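Long-range contact in fanconi-associated nuclease 1 homolog (Pseudomonas aeruginosa, PDB 5Y7Q), which belongs to the FAN1 family of VRR-NUC domain nucleases and binds DNA: residues 220-232 with 424-437. Numbering follows the deposited sequence.
Sequences RYESVEFSADSRG and FAAIPGAFFHPFHS
Y221 lays its ring against the backbone of F435 in the 433-436 turn. Y221 CB lies 3.4 Å from P434 O. F435 CA stands over the ring centre, a CH-pi contact 3.8 Å from the Y221 centroid, with CG the nearest ring atom. On one side CD1 and CE1 meet the rim of the F435 ring, an offset edge-to-face pair with planes at 87°. F435 O lies off the same face as F435 CA, toward the CD2-CE2 side, and is also nearest to Y221 CZ (3.6 Å) and to the tip, Y221 OH (4.0 Å). The same tyrosine packs on a thymine base of the bound DNA, and the F435 side chain packs on helices 190-201 and 209-215. The loops after helices 209-215 and 420-423, neither with regular helix or strand here, pack against each other in this largely helical protein. Farther along, V224 sets CG2 over the middle of the F431 ring, 3.7 Å from the centroid, while CG1, anti to the backbone N (chi1 -177°), turns to A426 CB. E222 CB sits over one face of the F424 ring, toward its rim; E222 OE2 accepts a hydrogen bond from W420 NE1. The F226 ring spreads over F431 O and F432 CA. F431 O also accepts a bond from S230 OG at 3.1 Å, the hydroxyl standing above the carbonyl plane. F432 is sandwiched between G232 and H436 CE1.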
ATOM      1  N   ARG A 220     -15.810   7.245   0.512  1.00 63.02           N
ATOM      2  CA  ARG A 220     -16.343   8.256  -0.400  1.00 60.53           C
ATOM      3  C   ARG A 220     -15.230   8.684  -1.336  1.00 62.79           C
ATOM      4  O   ARG A 220     -14.243   9.284  -0.897  1.00 71.36           O
ATOM      5  CB  ARG A 220     -16.926   9.449   0.351  1.00 61.11           C
ATOM      6  CG  ARG A 220     -18.052   9.095   1.314  1.00 70.15           C
ATOM      7  CD  ARG A 220     -18.851  10.309   1.766  1.00 64.19           C
ATOM      8  NE  ARG A 220     -19.016  11.291   0.698  1.00 66.55           N
ATOM      9  CZ  ARG A 220     -18.431  12.487   0.716  1.00 74.70           C
ATOM     10  NH1 ARG A 220     -17.677  12.820   1.751  1.00 68.10           N
ATOM     11  NH2 ARG A 220     -18.602  13.351  -0.286  1.00 66.32           N
ATOM     12  N   TYR A 221     -15.394   8.387  -2.618  1.00 56.87           N
ATOM     13  CA  TYR A 221     -14.388   8.647  -3.632  1.00 56.50           C
ATOM     14  C   TYR A 221     -14.809   9.818  -4.492  1.00 67.40           C
ATOM     15  O   TYR A 221     -16.001  10.030  -4.725  1.00 65.01           O
ATOM     16  CB  TYR A 221     -14.177   7.430  -4.523  1.00 57.74           C
ATOM     17  CG  TYR A 221     -13.603   6.215  -3.810  1.00 68.41           C
ATOM     18  CD1 TYR A 221     -14.443   5.215  -3.295  1.00 63.75           C
ATOM     19  CD2 TYR A 221     -12.224   6.055  -3.675  1.00 53.79           C
ATOM     20  CE1 TYR A 221     -13.921   4.104  -2.658  1.00 62.74           C
ATOM     21  CE2 TYR A 221     -11.704   4.962  -3.042  1.00 67.51           C
ATOM     22  CZ  TYR A 221     -12.555   3.985  -2.543  1.00 69.98           C
ATOM     23  OH  TYR A 221     -12.007   2.900  -1.918  1.00 84.68           O
ATOM     24  N   GLU A 222     -13.815  10.579  -4.965  1.00 66.75           N
ATOM     25  CA  GLU A 222     -14.101  11.703  -5.850  1.00 60.82           C
ATOM     26  C   GLU A 222     -14.531  11.191  -7.213  1.00 60.02           C
ATOM     27  O   GLU A 222     -13.989  10.206  -7.719  1.00 70.71           O
ATOM     28  CB  GLU A 222     -12.887  12.622  -5.989  1.00 61.91           C
ATOM     29  CG  GLU A 222     -12.995  13.691  -7.094  1.00 63.90           C
ATOM     30  CD  GLU A 222     -13.944  14.854  -6.774  1.00 71.92           C
ATOM     31  OE1 GLU A 222     -15.181  14.658  -6.661  1.00 72.16           O
ATOM     32  OE2 GLU A 222     -13.447  15.990  -6.660  1.00 68.97           O
ATOM     33  N   SER A 223     -15.534  11.844  -7.792  1.00 65.59           N
ATOM     34  CA  SER A 223     -16.084  11.432  -9.076  1.00 72.24           C
ATOM     35  C   SER A 223     -15.343  12.165 -10.183  1.00 75.62           C
ATOM     36  O   SER A 223     -15.333  13.396 -10.211  1.00 87.57           O
ATOM     37  CB  SER A 223     -17.581  11.724  -9.141  1.00 75.37           C
ATOM     38  OG  SER A 223     -17.857  12.658 -10.163  1.00 88.31           O
ATOM     39  N   VAL A 224     -14.691  11.419 -11.066  1.00 74.68           N
ATOM     40  CA  VAL A 224     -14.052  11.980 -12.249  1.00 73.21           C
ATOM     41  C   VAL A 224     -14.852  11.543 -13.459  1.00 90.47           C
ATOM     42  O   VAL A 224     -15.322  10.399 -13.523  1.00101.28           O
ATOM     43  CB  VAL A 224     -12.591  11.529 -12.404  1.00 65.63           C
ATOM     44  CG1 VAL A 224     -11.963  12.206 -13.595  1.00 64.63           C
ATOM     45  CG2 VAL A 224     -11.816  11.806 -11.155  1.00 61.82           C
ATOM     46  N   GLU A 225     -15.009  12.449 -14.417  1.00 96.41           N
ATOM     47  CA  GLU A 225     -15.595  12.083 -15.699  1.00102.72           C
ATOM     48  C   GLU A 225     -14.447  11.781 -16.653  1.00 96.16           C
ATOM     49  O   GLU A 225     -13.715  12.685 -17.065  1.00 99.08           O
ATOM     50  CB  GLU A 225     -16.527  13.182 -16.213  1.00110.66           C
ATOM     51  CG  GLU A 225     -17.850  13.348 -15.391  1.00120.90           C
ATOM     52  CD  GLU A 225     -18.521  12.009 -14.950  1.00125.57           C
ATOM     53  OE1 GLU A 225     -18.106  11.411 -13.925  1.00130.20           O
ATOM     54  OE2 GLU A 225     -19.479  11.556 -15.617  1.00119.26           O
ATOM     55  N   PHE A 226     -14.293  10.500 -16.996  1.00 93.42           N
ATOM     56  CA  PHE A 226     -13.199   9.995 -17.810  1.00 90.90           C
ATOM     57  C   PHE A 226     -13.764   9.351 -19.069  1.00 97.29           C
ATOM     58  O   PHE A 226     -14.955   9.038 -19.154  1.00 90.24           O
ATOM     59  CB  PHE A 226     -12.339   8.985 -17.040  1.00 76.18           C
ATOM     60  CG  PHE A 226     -13.138   8.010 -16.224  1.00 71.77           C
ATOM     61  CD1 PHE A 226     -13.394   8.259 -14.882  1.00 68.35           C
ATOM     62  CD2 PHE A 226     -13.641   6.847 -16.795  1.00 68.06           C
ATOM     63  CE1 PHE A 226     -14.142   7.363 -14.117  1.00 63.85           C
ATOM     64  CE2 PHE A 226     -14.393   5.941 -16.044  1.00 64.46           C
ATOM     65  CZ  PHE A 226     -14.646   6.203 -14.695  1.00 64.26           C
ATOM     66  N   SER A 227     -12.890   9.170 -20.056  1.00109.55           N
ATOM     67  CA  SER A 227     -13.321   8.684 -21.359  1.00113.53           C
ATOM     68  C   SER A 227     -13.925   7.289 -21.249  1.00110.76           C
ATOM     69  O   SER A 227     -13.468   6.454 -20.464  1.00111.39           O
ATOM     70  CB  SER A 227     -12.143   8.670 -22.333  1.00120.16           C
ATOM     71  OG  SER A 227     -11.104   7.838 -21.853  1.00122.93           O
ATOM     72  N   ALA A 228     -14.959   7.038 -22.052  1.00104.29           N
ATOM     73  CA  ALA A 228     -15.577   5.718 -22.095  1.00 96.08           C
ATOM     74  C   ALA A 228     -14.651   4.649 -22.659  1.00 99.20           C
ATOM     75  O   ALA A 228     -14.997   3.465 -22.591  1.00 96.24           O
ATOM     76  CB  ALA A 228     -16.866   5.763 -22.913  1.00 85.99           C
ATOM     77  N   ASP A 229     -13.508   5.025 -23.231  1.00102.03           N
ATOM     78  CA  ASP A 229     -12.503   4.065 -23.661  1.00112.86           C
ATOM     79  C   ASP A 229     -11.368   3.885 -22.655  1.00111.58           C
ATOM     80  O   ASP A 229     -10.405   3.165 -22.950  1.00109.10           O
ATOM     81  CB  ASP A 229     -11.936   4.470 -25.018  1.00125.31           C
ATOM     82  CG  ASP A 229     -11.788   3.287 -25.951  1.00136.38           C
ATOM     83  OD1 ASP A 229     -12.653   3.122 -26.844  1.00136.30           O
ATOM     84  OD2 ASP A 229     -10.817   2.515 -25.776  1.00138.66           O
ATOM     85  N   SER A 230     -11.450   4.529 -21.491  1.00112.14           N
ATOM     86  CA  SER A 230     -10.387   4.473 -20.493  1.00112.67           C
ATOM     87  C   SER A 230     -10.407   3.134 -19.760  1.00105.41           C
ATOM     88  O   SER A 230     -11.473   2.663 -19.343  1.00 98.20           O
ATOM     89  CB  SER A 230     -10.547   5.623 -19.497  1.00111.69           C
ATOM     90  OG  SER A 230      -9.469   5.679 -18.581  1.00112.96           O
ATOM     91  N   ARG A 231      -9.230   2.513 -19.621  1.00 99.88           N
ATOM     92  CA  ARG A 231      -9.119   1.261 -18.872  1.00 92.50           C
ATOM     93  C   ARG A 231      -7.691   1.047 -18.377  1.00 81.99           C
ATOM     94  O   ARG A 231      -6.718   1.576 -18.932  1.00 81.21           O
ATOM     95  CB  ARG A 231      -9.568   0.048 -19.703  1.00 89.95           C
ATOM     96  CG  ARG A 231      -9.489   0.243 -21.203  1.00 89.34           C
ATOM     97  CD  ARG A 231      -8.512  -0.702 -21.845  1.00 91.42           C
ATOM     98  NE  ARG A 231      -9.096  -1.396 -22.991  1.00 95.26           N
ATOM     99  CZ  ARG A 231      -8.396  -1.997 -23.946  1.00 86.28           C
ATOM    100  NH1 ARG A 231      -7.074  -1.983 -23.913  1.00 82.18           N
ATOM    101  NH2 ARG A 231      -9.026  -2.608 -24.938  1.00 84.07           N
ATOM    102  N   GLY A 232      -7.593   0.221 -17.338  1.00 70.59           N
ATOM    103  CA  GLY A 232      -6.332  -0.134 -16.736  1.00 72.51           C
ATOM    104  C   GLY A 232      -5.326  -0.735 -17.691  1.00 85.10           C
ATOM    105  O   GLY A 232      -4.217  -0.217 -17.838  1.00 99.40           O
ATOM    106  N   PHE A 424      -6.823  15.498  -9.443  1.00 70.14           N
ATOM    107  CA  PHE A 424      -7.959  14.739  -9.956  1.00 73.92           C
ATOM    108  C   PHE A 424      -8.312  15.054 -11.412  1.00 82.28           C
ATOM    109  O   PHE A 424      -9.442  14.781 -11.838  1.00 82.58           O
ATOM    110  CB  PHE A 424      -9.164  14.932  -9.040  1.00 64.76           C
ATOM    111  CG  PHE A 424      -9.006  14.221  -7.740  1.00 65.37           C
ATOM    112  CD1 PHE A 424      -9.207  12.859  -7.661  1.00 55.83           C
ATOM    113  CD2 PHE A 424      -8.596  14.894  -6.605  1.00 66.13           C
ATOM    114  CE1 PHE A 424      -9.042  12.207  -6.471  1.00 50.49           C
ATOM    115  CE2 PHE A 424      -8.412  14.223  -5.410  1.00 48.58           C
ATOM    116  CZ  PHE A 424      -8.636  12.899  -5.346  1.00 45.58           C
ATOM    117  N   ALA A 425      -7.436  15.722 -12.146  1.00 83.98           N
ATOM    118  CA  ALA A 425      -7.753  16.003 -13.538  1.00 88.38           C
ATOM    119  C   ALA A 425      -7.919  14.706 -14.321  1.00 87.37           C
ATOM    120  O   ALA A 425      -7.292  13.689 -14.024  1.00 94.22           O
ATOM    121  CB  ALA A 425      -6.670  16.870 -14.173  1.00 92.23           C
ATOM    122  N   ALA A 426      -8.727  14.786 -15.372  1.00 90.61           N
ATOM    123  CA  ALA A 426      -9.225  13.684 -16.193  1.00 82.68           C
ATOM    124  C   ALA A 426      -8.229  13.314 -17.292  1.00 84.53           C
ATOM    125  O   ALA A 426      -8.631  12.987 -18.413  1.00 95.18           O
ATOM    126  CB  ALA A 426     -10.596  14.024 -16.779  1.00 79.03           C
ATOM    127  N   ILE A 427      -6.948  13.567 -17.044  1.00 81.58           N
ATOM    128  CA  ILE A 427      -5.841  13.156 -17.911  1.00 81.34           C
ATOM    129  C   ILE A 427      -6.053  11.712 -18.357  1.00 79.06           C
ATOM    130  O   ILE A 427      -6.305  10.839 -17.514  1.00 78.14           O
ATOM    131  CB  ILE A 427      -4.504  13.298 -17.159  1.00 80.66           C
ATOM    132  CG1 ILE A 427      -4.313  14.733 -16.675  1.00 77.69           C
ATOM    133  CG2 ILE A 427      -3.329  12.851 -18.009  1.00 86.27           C
ATOM    134  CD1 ILE A 427      -4.100  15.734 -17.806  1.00 83.09           C
ATOM    135  N   PRO A 428      -5.986  11.408 -19.654  1.00 89.77           N
ATOM    136  CA  PRO A 428      -6.362  10.057 -20.100  1.00 98.44           C
ATOM    137  C   PRO A 428      -5.527   8.975 -19.429  1.00 90.88           C
ATOM    138  O   PRO A 428      -4.321   9.126 -19.217  1.00 78.02           O
ATOM    139  CB  PRO A 428      -6.135  10.111 -21.616  1.00 80.61           C
ATOM    140  CG  PRO A 428      -6.487  11.511 -21.955  1.00 90.03           C
ATOM    141  CD  PRO A 428      -5.909  12.344 -20.790  1.00 90.91           C
ATOM    142  N   GLY A 429      -6.207   7.883 -19.070  1.00 97.39           N
ATOM    143  CA  GLY A 429      -5.615   6.771 -18.358  1.00102.45           C
ATOM    144  C   GLY A 429      -5.383   6.992 -16.876  1.00 99.77           C
ATOM    145  O   GLY A 429      -4.803   6.113 -16.224  1.00106.36           O
ATOM    146  N   ALA A 430      -5.776   8.144 -16.328  1.00 79.83           N
ATOM    147  CA  ALA A 430      -5.565   8.382 -14.906  1.00 73.66           C
ATOM    148  C   ALA A 430      -6.663   7.789 -14.039  1.00 70.89           C
ATOM    149  O   ALA A 430      -6.384   7.390 -12.902  1.00 70.05           O
ATOM    150  CB  ALA A 430      -5.427   9.876 -14.629  1.00 78.15           C
ATOM    151  N   PHE A 431      -7.906   7.754 -14.528  1.00 71.85           N
ATOM    152  CA  PHE A 431      -9.037   7.173 -13.801  1.00 62.66           C
ATOM    153  C   PHE A 431      -9.863   6.319 -14.764  1.00 72.53           C
ATOM    154  O   PHE A 431     -10.345   6.823 -15.790  1.00 67.70           O
ATOM    155  CB  PHE A 431      -9.916   8.259 -13.168  1.00 60.17           C
ATOM    156  CG  PHE A 431      -9.159   9.270 -12.340  1.00 60.49           C
ATOM    157  CD1 PHE A 431      -9.172   9.197 -10.947  1.00 57.46           C
ATOM    158  CD2 PHE A 431      -8.459  10.313 -12.937  1.00 62.27           C
ATOM    159  CE1 PHE A 431      -8.479  10.132 -10.159  1.00 50.88           C
ATOM    160  CE2 PHE A 431      -7.750  11.254 -12.143  1.00 65.52           C
ATOM    161  CZ  PHE A 431      -7.763  11.154 -10.748  1.00 52.11           C
ATOM    162  N   PHE A 432      -9.940   5.010 -14.490  1.00 61.49           N
ATOM    163  CA  PHE A 432     -10.805   4.084 -15.213  1.00 64.08           C
ATOM    164  C   PHE A 432     -11.976   3.474 -14.416  1.00 78.79           C
ATOM    165  O   PHE A 432     -12.615   2.537 -14.923  1.00 80.69           O
ATOM    166  CB  PHE A 432      -9.965   2.984 -15.860  1.00 69.78           C
ATOM    167  CG  PHE A 432      -8.778   2.589 -15.070  1.00 74.61           C
ATOM    168  CD1 PHE A 432      -8.814   1.452 -14.283  1.00 64.94           C
ATOM    169  CD2 PHE A 432      -7.618   3.343 -15.116  1.00 74.90           C
ATOM    170  CE1 PHE A 432      -7.721   1.077 -13.556  1.00 68.98           C
ATOM    171  CE2 PHE A 432      -6.519   2.979 -14.373  1.00 75.89           C
ATOM    172  CZ  PHE A 432      -6.568   1.842 -13.595  1.00 73.35           C
ATOM    173  N   HIS A 433     -12.240   3.889 -13.178  1.00 66.70           N
ATOM    174  CA  HIS A 433     -13.411   3.367 -12.476  1.00 61.99           C
ATOM    175  C   HIS A 433     -13.753   4.302 -11.311  1.00 63.41           C
ATOM    176  O   HIS A 433     -12.992   5.223 -10.997  1.00 71.11           O
ATOM    177  CB  HIS A 433     -13.162   1.928 -11.992  1.00 62.84           C
ATOM    178  CG  HIS A 433     -11.900   1.772 -11.202  1.00 68.13           C
ATOM    179  ND1 HIS A 433     -11.752   2.274  -9.926  1.00 64.94           N
ATOM    180  CD2 HIS A 433     -10.719   1.186 -11.515  1.00 66.15           C
ATOM    181  CE1 HIS A 433     -10.537   1.995  -9.486  1.00 66.88           C
ATOM    182  NE2 HIS A 433      -9.899   1.315 -10.422  1.00 59.32           N
ATOM    183  N   PRO A 434     -14.890   4.086 -10.641  1.00 63.94           N
ATOM    184  CA  PRO A 434     -15.350   5.040  -9.621  1.00 59.32           C
ATOM    185  C   PRO A 434     -14.550   5.067  -8.331  1.00 61.07           C
ATOM    186  O   PRO A 434     -14.882   5.879  -7.463  1.00 65.10           O
ATOM    187  CB  PRO A 434     -16.787   4.582  -9.340  1.00 62.02           C
ATOM    188  CG  PRO A 434     -17.185   3.879 -10.513  1.00 64.66           C
ATOM    189  CD  PRO A 434     -15.979   3.162 -11.004  1.00 63.79           C
ATOM    190  N   PHE A 435     -13.653   4.111  -8.100  1.00 61.92           N
ATOM    191  CA  PHE A 435     -13.054   3.845  -6.793  1.00 56.51           C
ATOM    192  C   PHE A 435     -11.589   4.275  -6.614  1.00 59.22           C
ATOM    193  O   PHE A 435     -10.933   3.763  -5.703  1.00 74.02           O
ATOM    194  CB  PHE A 435     -13.250   2.374  -6.466  1.00 58.90           C
ATOM    195  CG  PHE A 435     -14.683   1.948  -6.604  1.00 64.68           C
ATOM    196  CD1 PHE A 435     -15.603   2.252  -5.613  1.00 66.27           C
ATOM    197  CD2 PHE A 435     -15.123   1.319  -7.747  1.00 66.13           C
ATOM    198  CE1 PHE A 435     -16.926   1.892  -5.743  1.00 74.47           C
ATOM    199  CE2 PHE A 435     -16.444   0.959  -7.886  1.00 75.63           C
ATOM    200  CZ  PHE A 435     -17.351   1.242  -6.879  1.00 78.52           C
ATOM    201  N   HIS A 436     -11.018   5.089  -7.505  1.00 55.41           N
ATOM    202  CA  HIS A 436      -9.631   5.555  -7.328  1.00 53.55           C
ATOM    203  C   HIS A 436      -9.478   6.554  -6.183  1.00 51.61           C
ATOM    204  O   HIS A 436     -10.091   7.627  -6.185  1.00 58.24           O
ATOM    205  CB  HIS A 436      -9.101   6.243  -8.584  1.00 54.92           C
ATOM    206  CG  HIS A 436      -9.057   5.381  -9.800  1.00 63.04           C
ATOM    207  ND1 HIS A 436      -7.975   4.589 -10.107  1.00 69.79           N
ATOM    208  CD2 HIS A 436      -9.933   5.236 -10.819  1.00 69.47           C
ATOM    209  CE1 HIS A 436      -8.198   3.966 -11.248  1.00 72.85           C
ATOM    210  NE2 HIS A 436      -9.381   4.340 -11.699  1.00 78.92           N
ATOM    211  N   SER A 437      -8.585   6.255  -5.243  1.00 59.82           N
ATOM    212  CA  SER A 437      -8.260   7.279  -4.257  1.00 59.08           C
ATOM    213  C   SER A 437      -7.234   8.294  -4.782  1.00 56.41           C
ATOM    214  O   SER A 437      -7.224   9.429  -4.310  1.00 56.21           O
ATOM    215  CB  SER A 437      -7.789   6.628  -2.957  1.00 55.99           C
ATOM    216  OG  SER A 437      -6.434   6.274  -3.056  1.00 66.46           O
TER